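Long-range contacts in nuclear inclusion protein A (Tobacco vein mottling virus, PDB 3MMG), which probably acts as a 3C-type cysteine protease of the chymotrypsin-like clan, cleaving peptide bonds in the viral polyprotein: residues H28-L32 with N44-R50; I163-S168 with F179-P183; N51-L55 with A67-L72; M74-E78 with T189-A193. The protein carries 3 engineered substitutions. All coordinates share one frame; numbering follows the deposited sequence.

Interaction 1 of 4, residues H28-L32 with N44-R50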
loop_
_atom_site.group_PDB
_atom_site.type_symbol
_atom_site.label_atom_id
_atom_site.label_comp_id
_atom_site.label_asym_id
_atom_site.label_seq_id
_atom_site.Cartn_x
_atom_site.Cartn_y
_atom_site.Cartn_z
ATOM N N HIS A 28 -2.216 -3.677 21.248
ATOM C CA HIS A 28 -2.405 -3.927 19.809
ATOM C C HIS A 28 -1.287 -3.347 18.967
ATOM O O HIS A 28 -0.880 -2.210 19.182
ATOM C CB HIS A 28 -3.737 -3.379 19.296
ATOM C CG HIS A 28 -4.016 -3.751 17.869
ATOM N ND1 HIS A 28 -4.653 -4.924 17.516
ATOM C CD2 HIS A 28 -3.718 -3.118 16.703
ATOM C CE1 HIS A 28 -4.744 -4.993 16.197
ATOM N NE2 HIS A 28 -4.185 -3.912 15.680
ATOM N N SER A 29 -0.790 -4.130 18.008
ATOM C CA SER A 29 0.204 -3.634 17.053
ATOM C C SER A 29 -0.311 -3.868 15.630
ATOM O O SER A 29 -0.567 -5.015 15.244
ATOM C CB SER A 29 1.541 -4.362 17.257
ATOM O OG SER A 29 2.530 -3.945 16.324
ATOM N N GLU A 30 -0.467 -2.793 14.864
ATOM C CA GLU A 30 -0.841 -2.890 13.442
ATOM C C GLU A 30 0.460 -3.017 12.652
ATOM O O GLU A 30 1.295 -2.141 12.738
ATOM C CB GLU A 30 -1.588 -1.615 13.012
ATOM C CG GLU A 30 -2.712 -1.828 12.050
ATOM C CD GLU A 30 -3.937 -2.342 12.757
ATOM O OE1 GLU A 30 -4.678 -1.538 13.404
ATOM O OE2 GLU A 30 -4.140 -3.564 12.670
ATOM N N ARG A 31 0.661 -4.119 11.934
ATOM C CA ARG A 31 1.898 -4.301 11.154
ATOM C C ARG A 31 1.548 -4.455 9.678
ATOM O O ARG A 31 0.916 -5.436 9.287
ATOM C CB ARG A 31 2.655 -5.529 11.638
ATOM C CG ARG A 31 3.086 -5.461 13.087
ATOM C CD ARG A 31 4.573 -5.192 13.220
ATOM N NE ARG A 31 5.053 -5.734 14.477
ATOM C CZ ARG A 31 6.328 -5.956 14.787
ATOM N NH1 ARG A 31 7.313 -5.661 13.945
ATOM N NH2 ARG A 31 6.614 -6.466 15.969
ATOM N N LEU A 32 1.938 -3.465 8.880
ATOM C CA LEU A 32 1.657 -3.433 7.443
ATOM C C LEU A 32 2.927 -3.066 6.670
ATOM O O LEU A 32 4.000 -2.880 7.263
ATOM C CB LEU A 32 0.533 -2.414 7.132
ATOM C CG LEU A 32 -0.817 -2.375 7.857
ATOM C CD1 LEU A 32 -1.852 -1.652 6.990
ATOM C CD2 LEU A 32 -1.327 -3.738 8.173
ATOM N N ASN A 44 -2.005 2.025 3.490
ATOM C CA ASN A 44 -3.467 1.876 3.612
ATOM C C ASN A 44 -4.020 2.868 4.637
ATOM O O ASN A 44 -3.394 3.092 5.668
ATOM C CB ASN A 44 -3.838 0.480 4.099
ATOM C CG ASN A 44 -3.387 -0.616 3.154
ATOM O OD1 ASN A 44 -2.307 -1.166 3.322
ATOM N ND2 ASN A 44 -4.190 -0.901 2.128
ATOM N N GLN A 45 -5.200 3.444 4.378
ATOM C CA GLN A 45 -5.904 4.191 5.461
ATOM C C GLN A 45 -6.100 3.373 6.729
ATOM O O GLN A 45 -5.986 3.914 7.841
ATOM C CB GLN A 45 -7.270 4.727 5.008
ATOM C CG GLN A 45 -7.145 5.907 4.062
ATOM C CD GLN A 45 -8.484 6.470 3.670
ATOM O OE1 GLN A 45 -9.473 6.210 4.329
ATOM N NE2 GLN A 45 -8.517 7.248 2.599
ATOM N N HIS A 46 -6.336 2.077 6.580
ATOM C CA HIS A 46 -6.622 1.223 7.729
ATOM C C HIS A 46 -5.444 0.979 8.680
ATOM O O HIS A 46 -5.624 0.416 9.765
ATOM C CB HIS A 46 -7.309 -0.074 7.316
ATOM C CG HIS A 46 -6.396 -1.158 6.825
ATOM N ND1 HIS A 46 -6.232 -1.425 5.481
ATOM C CD2 HIS A 46 -5.695 -2.113 7.488
ATOM C CE1 HIS A 46 -5.436 -2.474 5.338
ATOM N NE2 HIS A 46 -5.102 -2.917 6.539
ATOM N N LEU A 47 -4.257 1.437 8.285
ATOM C CA LEU A 47 -3.129 1.520 9.205
ATOM C C LEU A 47 -3.497 2.360 10.435
ATOM O O LEU A 47 -2.983 2.115 11.519
ATOM C CB LEU A 47 -1.908 2.138 8.510
ATOM C CG LEU A 47 -0.673 2.463 9.364
ATOM C CD1 LEU A 47 -0.058 1.168 9.914
ATOM C CD2 LEU A 47 0.285 3.215 8.480
ATOM N N PHE A 48 -4.395 3.326 10.270
ATOM C CA PHE A 48 -4.759 4.229 11.367
ATOM C C PHE A 48 -6.167 4.006 11.905
ATOM O O PHE A 48 -6.787 4.929 12.448
ATOM C CB PHE A 48 -4.549 5.671 10.938
ATOM C CG PHE A 48 -3.147 5.949 10.493
ATOM C CD1 PHE A 48 -2.865 6.189 9.154
ATOM C CD2 PHE A 48 -2.105 5.937 11.410
ATOM C CE1 PHE A 48 -1.549 6.431 8.736
ATOM C CE2 PHE A 48 -0.792 6.171 11.011
ATOM C CZ PHE A 48 -0.513 6.421 9.681
ATOM N N ARG A 49 -6.656 2.780 11.765
ATOM C CA ARG A 49 -7.926 2.367 12.370
ATOM C C ARG A 49 -8.005 2.755 13.838
ATOM O O ARG A 49 -9.043 3.239 14.309
ATOM C CB ARG A 49 -8.056 0.861 12.300
ATOM C CG ARG A 49 -8.522 0.355 10.990
ATOM C CD ARG A 49 -8.748 -1.133 11.084
ATOM N NE ARG A 49 -7.550 -1.909 11.400
ATOM C CZ ARG A 49 -7.491 -3.233 11.267
ATOM N NH1 ARG A 49 -8.552 -3.892 10.828
ATOM N NH2 ARG A 49 -6.393 -3.902 11.569
ATOM N N ARG A 50 -6.912 2.508 14.558
ATOM C CA ARG A 50 -6.806 2.862 15.964
ATOM C C ARG A 50 -6.061 4.182 16.087
ATOM O O ARG A 50 -4.970 4.349 15.533
ATOM C CB ARG A 50 -6.075 1.775 16.750
ATOM C CG ARG A 50 -6.661 0.394 16.593
ATOM C CD ARG A 50 -6.277 -0.493 17.771
ATOM N NE ARG A 50 -7.019 -1.753 17.762
ATOM C CZ ARG A 50 -7.403 -2.411 18.853
ATOM N NH1 ARG A 50 -7.129 -1.941 20.068
ATOM N NH2 ARG A 50 -8.076 -3.548 18.730
HETATM O O HOH W 1 -4.321 1.322 13.784
#
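Glu30 and Arg49 meet in a short salt bridge, Arg49 NH2 to Glu30 OE2 at 2.5 Å. The same oxygen accepts from His28 NE2 at 3.0 Å, and the two donors come from opposite faces of the carboxylate, so it is held between a guanidinium and an imidazole. Arg49 has a second carboxylate partner, Glu217. Glu30 OE1 takes a water at 2.9 Å; this water also donates to Leu47 O and accepts from Arg50 N, tying the buried acid to the loop backbone. Packing is close beside Leu32, whose CD1 reaches His46 NE2 at 3.5 Å and Leu47 CB at 4.1 Å. His46 bonds Asp81 through ND1 and the bound peptide through NE2, consistent with the His-Asp pair of chymotrypsin-like proteases. The solvent side is simpler: His28 holds CG anti to its backbone N (chi1 -174°), which brings its ring under the exposed Arg50, whose guanidinium lies flat on it, planes 3° apart and centres separated by 4.1 Å. Strand 28-37 pairs with strand 18-25 in the sheet through backbone bonds such as Glu30-Asn23, while Phe48, turned away from 28-32, packs the loop against strands 83-86 and 74-76.

Interaction 2 of 4, residues I163-S168 with F179-P183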
loop_
_atom_site.group_PDB
_atom_site.type_symbol
_atom_site.label_atom_id
_atom_site.label_comp_id
_atom_site.label_asym_id
_atom_site.label_seq_id
_atom_site.Cartn_x
_atom_site.Cartn_y
_atom_site.Cartn_z
ATOM N N ILE A 163 3.334 0.417 -10.599
ATOM C CA ILE A 163 2.599 0.005 -9.399
ATOM C C ILE A 163 1.129 0.339 -9.624
ATOM O O ILE A 163 0.806 1.496 -9.930
ATOM C CB ILE A 163 3.133 0.728 -8.160
ATOM C CG1 ILE A 163 4.649 0.429 -7.985
ATOM C CG2 ILE A 163 2.307 0.363 -6.910
ATOM C CD1 ILE A 163 5.287 1.225 -6.871
ATOM N N LEU A 164 0.249 -0.659 -9.459
ATOM C CA LEU A 164 -1.182 -0.481 -9.792
ATOM C C LEU A 164 -2.043 -0.324 -8.546
ATOM O O LEU A 164 -3.174 0.152 -8.626
ATOM C CB LEU A 164 -1.711 -1.655 -10.597
ATOM C CG LEU A 164 -0.979 -1.998 -11.893
ATOM C CD1 LEU A 164 -1.776 -3.068 -12.644
ATOM C CD2 LEU A 164 -0.685 -0.781 -12.763
ATOM N N GLY A 165 -1.506 -0.735 -7.399
ATOM C CA GLY A 165 -2.345 -0.745 -6.198
ATOM C C GLY A 165 -1.535 -1.275 -5.041
ATOM O O GLY A 165 -0.364 -1.636 -5.201
ATOM N N ILE A 166 -2.169 -1.339 -3.882
ATOM C CA ILE A 166 -1.567 -1.976 -2.710
ATOM C C ILE A 166 -2.552 -2.945 -2.072
ATOM O O ILE A 166 -3.776 -2.737 -2.140
ATOM C CB ILE A 166 -1.081 -0.945 -1.659
ATOM C CG1 ILE A 166 -2.186 0.048 -1.281
ATOM C CG2 ILE A 166 0.176 -0.239 -2.193
ATOM C CD1 ILE A 166 -1.863 0.912 -0.038
ATOM N N HIS A 167 -2.026 -4.022 -1.493
ATOM C CA HIS A 167 -2.931 -5.047 -0.958
ATOM C C HIS A 167 -3.810 -4.480 0.175
ATOM O O HIS A 167 -3.345 -3.642 0.924
ATOM C CB HIS A 167 -2.163 -6.284 -0.498
ATOM C CG HIS A 167 -3.068 -7.329 0.076
ATOM N ND1 HIS A 167 -4.052 -7.942 -0.677
ATOM C CD2 HIS A 167 -3.139 -7.873 1.314
ATOM C CE1 HIS A 167 -4.696 -8.816 0.080
ATOM N NE2 HIS A 167 -4.174 -8.778 1.301
ATOM N N SER A 168 -5.067 -4.939 0.303
ATOM C CA SER A 168 -5.974 -4.340 1.280
ATOM C C SER A 168 -6.849 -5.326 2.073
ATOM O O SER A 168 -6.795 -5.329 3.289
ATOM C CB SER A 168 -6.859 -3.272 0.613
ATOM O OG SER A 168 -7.795 -2.730 1.544
ATOM N N PHE A 179 -6.941 -5.903 -3.781
ATOM C CA PHE A 179 -6.080 -4.757 -3.632
ATOM C C PHE A 179 -6.829 -3.478 -3.955
ATOM O O PHE A 179 -7.893 -3.522 -4.597
ATOM C CB PHE A 179 -4.793 -4.897 -4.456
ATOM C CG PHE A 179 -4.942 -4.730 -5.948
ATOM C CD1 PHE A 179 -4.845 -3.452 -6.545
ATOM C CD2 PHE A 179 -5.074 -5.860 -6.778
ATOM C CE1 PHE A 179 -4.894 -3.310 -7.935
ATOM C CE2 PHE A 179 -5.101 -5.724 -8.185
ATOM C CZ PHE A 179 -5.029 -4.452 -8.757
ATOM N N VAL A 180 -6.280 -2.348 -3.509
ATOM C CA VAL A 180 -6.912 -1.036 -3.794
ATOM C C VAL A 180 -6.051 -0.349 -4.838
ATOM O O VAL A 180 -4.838 -0.276 -4.664
ATOM C CB VAL A 180 -7.062 -0.117 -2.536
ATOM C CG1 VAL A 180 -5.732 -0.051 -1.723
ATOM C CG2 VAL A 180 -7.576 1.290 -2.924
ATOM N N GLU A 181 -6.683 0.148 -5.906
ATOM C CA GLU A 181 -5.956 0.741 -7.020
ATOM C C GLU A 181 -5.562 2.174 -6.738
ATOM O O GLU A 181 -6.287 2.895 -6.058
ATOM C CB GLU A 181 -6.818 0.708 -8.295
ATOM C CG GLU A 181 -8.114 1.505 -8.159
ATOM C CD GLU A 181 -8.667 2.011 -9.477
ATOM O OE1 GLU A 181 -8.953 1.205 -10.368
ATOM O OE2 GLU A 181 -8.832 3.237 -9.604
ATOM N N PHE A 182 -4.418 2.582 -7.287
ATOM C CA PHE A 182 -4.084 4.000 -7.379
ATOM C C PHE A 182 -4.992 4.678 -8.379
ATOM O O PHE A 182 -5.408 4.051 -9.359
ATOM C CB PHE A 182 -2.600 4.188 -7.743
ATOM C CG PHE A 182 -1.713 3.858 -6.589
ATOM C CD1 PHE A 182 -1.191 2.573 -6.449
ATOM C CD2 PHE A 182 -1.539 4.772 -5.561
ATOM C CE1 PHE A 182 -0.444 2.222 -5.337
ATOM C CE2 PHE A 182 -0.785 4.428 -4.419
ATOM C CZ PHE A 182 -0.248 3.149 -4.307
ATOM N N PRO A 183 -5.312 5.953 -8.135
ATOM C CA PRO A 183 -6.079 6.741 -9.085
ATOM C C PRO A 183 -5.201 7.299 -10.215
ATOM O O PRO A 183 -3.969 7.222 -10.164
ATOM C CB PRO A 183 -6.591 7.890 -8.217
ATOM C CG PRO A 183 -5.467 8.126 -7.257
ATOM C CD PRO A 183 -5.017 6.719 -6.905
#
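Strands 163-168 and 179-181 run antiparallel, their axes 4.4 Å apart at closest approach and their directions at 150°. They form a beta hairpin in the six-stranded barrel of a chymotrypsin-like fold. Ile166 and Val180 are its hydrogen-bonded pair, with Val180 N to Ile166 O at 2.9 Å and the return bond from Ile166 N to Val180 O. Beyond strand 179-181, Phe182 N reaches Leu164 O at 3.0 Å from above the carbonyl plane. Leu164 and Gly165 form a classic beta bulge opposite Leu155. On one face Ile166 and Val180 lie side by side, CG1 to CG1 at 3.6 Å; each sets this carbon between its backbone N and carbonyl carbon (chi1 52° and 48°). Gly165 is fully extended, its CA coming within 3.0 Å of Val180 O. The Phe179 ring packs against the glycine through CD1, 3.7 Å from Gly165 CA. This ring also meets Trp140, which bonds Glu181. His167 and Ser168 both bond the bound peptide, His167 through NE2 to a polar side chain, consistent with a substrate-binding wall on this hairpin. The Phe182 ring turns its edge to the bulge: its CE1 meets Ile163 CG2 at 3.7 Å, while Gly165 N lies at the ring edge, 3.5 Å from Phe182 CD1.

Interaction 3 of 4, residues N51-L55 with A67-L72. Engineered in segment 67-72: Ala67 (natural residue Lys).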
loop_
_atom_site.group_PDB
_atom_site.type_symbol
_atom_site.label_atom_id
_atom_site.label_comp_id
_atom_site.label_asym_id
_atom_site.label_seq_id
_atom_site.Cartn_x
_atom_site.Cartn_y
_atom_site.Cartn_z
ATOM N N ASN A 51 -6.657 5.111 16.828
ATOM C CA ASN A 51 -6.049 6.415 17.070
ATOM C C ASN A 51 -4.821 6.372 17.995
ATOM O O ASN A 51 -4.718 5.502 18.878
ATOM C CB ASN A 51 -7.096 7.384 17.636
ATOM C CG ASN A 51 -6.631 8.827 17.587
ATOM O OD1 ASN A 51 -6.152 9.301 16.551
ATOM N ND2 ASN A 51 -6.760 9.533 18.714
ATOM N N ASN A 52 -3.895 7.315 17.773
ATOM C CA ASN A 52 -2.751 7.563 18.676
ATOM C C ASN A 52 -1.762 6.406 18.855
ATOM O O ASN A 52 -1.205 6.214 19.950
ATOM C CB ASN A 52 -3.234 8.041 20.068
ATOM C CG ASN A 52 -3.586 9.526 20.102
ATOM O OD1 ASN A 52 -4.059 10.094 19.114
ATOM N ND2 ASN A 52 -3.368 10.159 21.258
ATOM N N GLY A 53 -1.537 5.627 17.806
ATOM C CA GLY A 53 -0.471 4.631 17.872
ATOM C C GLY A 53 0.871 5.306 17.633
ATOM O O GLY A 53 0.923 6.346 16.956
ATOM N N GLU A 54 1.942 4.718 18.169
ATOM C CA GLU A 54 3.311 5.162 17.862
ATOM C C GLU A 54 3.782 4.434 16.617
ATOM O O GLU A 54 3.788 3.201 16.583
ATOM C CB GLU A 54 4.284 4.852 19.000
ATOM C CG GLU A 54 3.968 5.530 20.308
ATOM C CD GLU A 54 5.118 5.458 21.316
ATOM O OE1 GLU A 54 5.972 4.527 21.242
ATOM O OE2 GLU A 54 5.153 6.344 22.202
ATOM N N LEU A 55 4.193 5.203 15.617
ATOM C CA LEU A 55 4.479 4.653 14.294
ATOM C C LEU A 55 5.983 4.496 14.122
ATOM O O LEU A 55 6.737 5.443 14.363
ATOM C CB LEU A 55 3.942 5.600 13.230
ATOM C CG LEU A 55 4.172 5.207 11.767
ATOM C CD1 LEU A 55 3.408 3.926 11.405
ATOM C CD2 LEU A 55 3.725 6.376 10.876
ATOM N N ALA A 67 7.108 8.020 16.414
ATOM C CA ALA A 67 6.229 8.057 17.585
ATOM C C ALA A 67 4.797 8.415 17.210
ATOM O O ALA A 67 4.288 7.938 16.196
ATOM C CB ALA A 67 6.780 8.956 18.685
ATOM N N ASN A 68 4.155 9.262 18.013
ATOM C CA ASN A 68 2.725 9.515 17.881
ATOM C C ASN A 68 2.324 10.000 16.484
ATOM O O ASN A 68 2.689 11.103 16.079
ATOM C CB ASN A 68 2.323 10.530 18.958
ATOM C CG ASN A 68 0.842 10.601 19.191
ATOM O OD1 ASN A 68 0.032 10.401 18.287
ATOM N ND2 ASN A 68 0.474 10.914 20.429
ATOM N N SER A 69 1.565 9.172 15.750
ATOM C CA SER A 69 1.219 9.462 14.348
ATOM C C SER A 69 0.288 10.675 14.131
ATOM O O SER A 69 0.264 11.273 13.042
ATOM C CB SER A 69 0.599 8.223 13.703
ATOM O OG SER A 69 -0.800 8.250 13.892
ATOM N N THR A 70 -0.451 11.067 15.171
ATOM C CA THR A 70 -1.398 12.188 15.033
ATOM C C THR A 70 -0.744 13.553 14.771
ATOM O O THR A 70 -1.413 14.516 14.403
ATOM C CB THR A 70 -2.391 12.267 16.226
ATOM O OG1 THR A 70 -1.681 12.431 17.451
ATOM C CG2 THR A 70 -3.238 11.016 16.317
ATOM N N GLN A 71 0.570 13.643 14.959
ATOM C CA GLN A 71 1.282 14.885 14.676
ATOM C C GLN A 71 1.636 15.044 13.209
ATOM O O GLN A 71 2.106 16.103 12.795
ATOM C CB GLN A 71 2.569 14.967 15.511
ATOM C CG GLN A 71 3.632 13.938 15.115
ATOM C CD GLN A 71 4.842 14.018 15.997
ATOM O OE1 GLN A 71 5.697 14.879 15.814
ATOM N NE2 GLN A 71 4.926 13.122 16.956
ATOM N N LEU A 72 1.445 13.981 12.425
ATOM C CA LEU A 72 1.908 13.988 11.043
ATOM C C LEU A 72 0.875 14.554 10.089
ATOM O O LEU A 72 -0.304 14.330 10.274
ATOM C CB LEU A 72 2.266 12.571 10.611
ATOM C CG LEU A 72 3.288 11.790 11.461
ATOM C CD1 LEU A 72 3.250 10.303 11.109
ATOM C CD2 LEU A 72 4.686 12.343 11.268
HETATM O O HOH W 2 7.693 5.115 17.091
#
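Asn68 OD1, 4.0 Å from Asn52 CA across the contact, is gripped by two donors of one residue: Thr70 OG1 at 2.8 Å and Thr70 N at 3.2 Å. Both come from the same face of the amide. The backbone bond makes an Asx turn, which leads from the beta hairpin of strands 54-59 and 62-68 into the 3-10 segment 69-71. The base of the hairpin is closed by Leu55 N, which donates to Ala67 O at 2.8 Å, and by Ser69 N, which meets Gly53 O almost straight (167°). The return bond from Ala67 N to Leu55 O is weak, and a water donating to Leu55 O also lies within weak bonding range of Ala67 N. Ala67 is an engineered residue, with its CB directed away from the partner strand. On the exposed rim chi1 of Thr70 (59°) puts OG1 between the backbone N and the carbonyl carbon and CG2 anti to that carbon, where CG2 sits against two amide oxygens, Asn52 OD1 at 3.1 Å and Asn51 OD1 at 3.4 Å. Strand 62-68 is an outermost strand of its sheet. On the buried side the leucines close the contact, Leu55 CD2 resting 4.0 Å from Leu72 CD1.

Interaction 4 of 4, residues M74-E78 with T189-A193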
loop_
_atom_site.group_PDB
_atom_site.type_symbol
_atom_site.label_atom_id
_atom_site.label_comp_id
_atom_site.label_asym_id
_atom_site.label_seq_id
_atom_site.Cartn_x
_atom_site.Cartn_y
_atom_site.Cartn_z
ATOM N N MET A 74 -1.151 14.456 6.782
ATOM C CA MET A 74 -1.604 13.338 5.942
ATOM C C MET A 74 -2.536 13.829 4.842
ATOM O O MET A 74 -3.119 14.913 4.950
ATOM C CB MET A 74 -2.286 12.285 6.806
ATOM C CG MET A 74 -1.331 11.587 7.803
ATOM S SD MET A 74 -2.120 10.266 8.700
ATOM C CE MET A 74 -0.832 9.982 9.935
ATOM N N LYS A 75 -2.630 13.051 3.761
ATOM C CA LYS A 75 -3.510 13.369 2.635
ATOM C C LYS A 75 -4.198 12.068 2.221
ATOM O O LYS A 75 -3.563 11.204 1.596
ATOM C CB LYS A 75 -2.700 13.935 1.465
ATOM C CG LYS A 75 -3.538 14.548 0.349
ATOM C CD LYS A 75 -2.664 15.044 -0.795
ATOM C CE LYS A 75 -1.948 16.352 -0.463
ATOM N NZ LYS A 75 -1.201 16.890 -1.670
ATOM N N PRO A 76 -5.475 11.890 2.614
ATOM C CA PRO A 76 -6.178 10.685 2.170
ATOM C C PRO A 76 -6.528 10.747 0.684
ATOM O O PRO A 76 -6.766 11.829 0.137
ATOM C CB PRO A 76 -7.461 10.695 3.018
ATOM C CG PRO A 76 -7.731 12.170 3.245
ATOM C CD PRO A 76 -6.327 12.739 3.481
ATOM N N VAL A 77 -6.539 9.592 0.023
ATOM C CA VAL A 77 -7.156 9.515 -1.301
ATOM C C VAL A 77 -8.614 9.203 -0.962
ATOM O O VAL A 77 -8.947 8.071 -0.691
ATOM C CB VAL A 77 -6.564 8.354 -2.153
ATOM C CG1 VAL A 77 -7.211 8.341 -3.545
ATOM C CG2 VAL A 77 -5.021 8.462 -2.278
ATOM N N GLU A 78 -9.471 10.226 -0.902
ATOM C CA GLU A 78 -10.799 10.029 -0.336
ATOM C C GLU A 78 -11.617 8.997 -1.134
ATOM O O GLU A 78 -11.601 9.006 -2.367
ATOM C CB GLU A 78 -11.549 11.373 -0.215
ATOM C CG GLU A 78 -10.958 12.333 0.836
ATOM C CD GLU A 78 -11.226 11.949 2.314
ATOM O OE1 GLU A 78 -11.631 10.801 2.630
ATOM O OE2 GLU A 78 -10.997 12.816 3.186
ATOM N N THR A 189 -1.163 14.676 -8.519
ATOM C CA THR A 189 -2.284 15.131 -7.693
ATOM C C THR A 189 -2.047 15.052 -6.189
ATOM O O THR A 189 -2.472 15.948 -5.449
ATOM C CB THR A 189 -3.574 14.348 -8.033
ATOM O OG1 THR A 189 -3.783 14.383 -9.444
ATOM C CG2 THR A 189 -4.798 14.929 -7.318
ATOM N N TYR A 190 -1.394 13.988 -5.730
ATOM C CA TYR A 190 -1.283 13.737 -4.298
ATOM C C TYR A 190 0.123 13.991 -3.737
ATOM O O TYR A 190 0.272 14.395 -2.581
ATOM C CB TYR A 190 -1.772 12.330 -3.943
ATOM C CG TYR A 190 -3.268 12.178 -4.099
ATOM C CD1 TYR A 190 -3.833 11.854 -5.342
ATOM C CD2 TYR A 190 -4.118 12.404 -3.015
ATOM C CE1 TYR A 190 -5.212 11.742 -5.494
ATOM C CE2 TYR A 190 -5.483 12.297 -3.151
ATOM C CZ TYR A 190 -6.031 11.965 -4.387
ATOM O OH TYR A 190 -7.410 11.867 -4.494
ATOM N N LEU A 191 1.150 13.780 -4.551
ATOM C CA LEU A 191 2.514 13.937 -4.046
ATOM C C LEU A 191 3.114 15.293 -4.413
ATOM O O LEU A 191 3.672 15.973 -3.550
ATOM C CB LEU A 191 3.423 12.776 -4.484
ATOM C CG LEU A 191 2.843 11.363 -4.270
ATOM C CD1 LEU A 191 3.841 10.265 -4.608
ATOM C CD2 LEU A 191 2.365 11.219 -2.842
ATOM N N ASP A 192 3.003 15.683 -5.676
ATOM C CA ASP A 192 3.642 16.910 -6.162
ATOM C C ASP A 192 2.883 18.133 -5.655
ATOM O O ASP A 192 3.470 19.207 -5.479
ATOM C CB ASP A 192 3.711 16.929 -7.695
ATOM C CG ASP A 192 4.711 15.917 -8.267
ATOM O OD1 ASP A 192 5.539 15.375 -7.513
ATOM O OD2 ASP A 192 4.677 15.656 -9.492
ATOM N N ALA A 193 1.588 17.956 -5.398
ATOM C CA ALA A 193 0.697 19.055 -5.023
ATOM C C ALA A 193 0.955 19.588 -3.617
ATOM O O ALA A 193 0.920 18.835 -2.631
ATOM C CB ALA A 193 -0.755 18.637 -5.176
HETATM O O HOH W 3 -3.433 17.417 -3.487
HETATM O O HOH W 4 -9.023 12.740 -2.527
#
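Charge and polar contacts centre on Lys75, whose ammonium reaches the end of helix 186-192 and so joins strand 74-76, outermost in the seven-stranded sheet, to a helix that follows the barrel. Its three N-H groups are shared among four acceptors: Tyr190 O and Ala193 O, both 3.0 Å from NZ and each approached from above the carbonyl plane, a water at 2.9 Å from NZ that donates in turn to Thr189 O, and, outside the two segments, Asp195 O. Trp197 offers a cation-pi contact. A bend at chi3 (-76°) in an otherwise extended chain carries NZ to these groups. Pro76 O lies at the edge of the Tyr190 ring, and one more water joins Tyr190 OH to Glu78 N. Apolar contacts centre on the same ring. Val77 CG2 stands over one face in a CH-pi contact, 4.1 Å from the centroid and 17° off the ring normal, and Val77 CG1 is 3.9 Å from Tyr190 CZ. The lysine's methylenes run past the ring, Lys75 CD meeting Tyr190 CD2 at 3.7 Å, before its charge passes to the carbonyls. Carbonyls at a helix C-terminus carry partial negative charge, so they probably stabilise this buried ammonium.

Overall arrangement
Along the chain interaction 1 closes first, then interaction 3, while interaction 2 is nested inside the loop closed by interaction 4. Interactions 1, 3 and 4 all reach the seven-stranded sheet; interaction 2 belongs to the six-stranded barrel, its centre about 17 Å from that of interaction 1. These two meet across the domains where Asn44 ND2 approaches His167 O, close to the bound peptide. Interactions 1 and 3 have centres about 11 Å apart and touch through Phe48 and Ser69; Met74 of interaction 4 packs on both residues. Interaction 4 meets interaction 2 at Pro183 and ties the seven-stranded sheet to the helix after the barrel, while interaction 3 is the most peripheral.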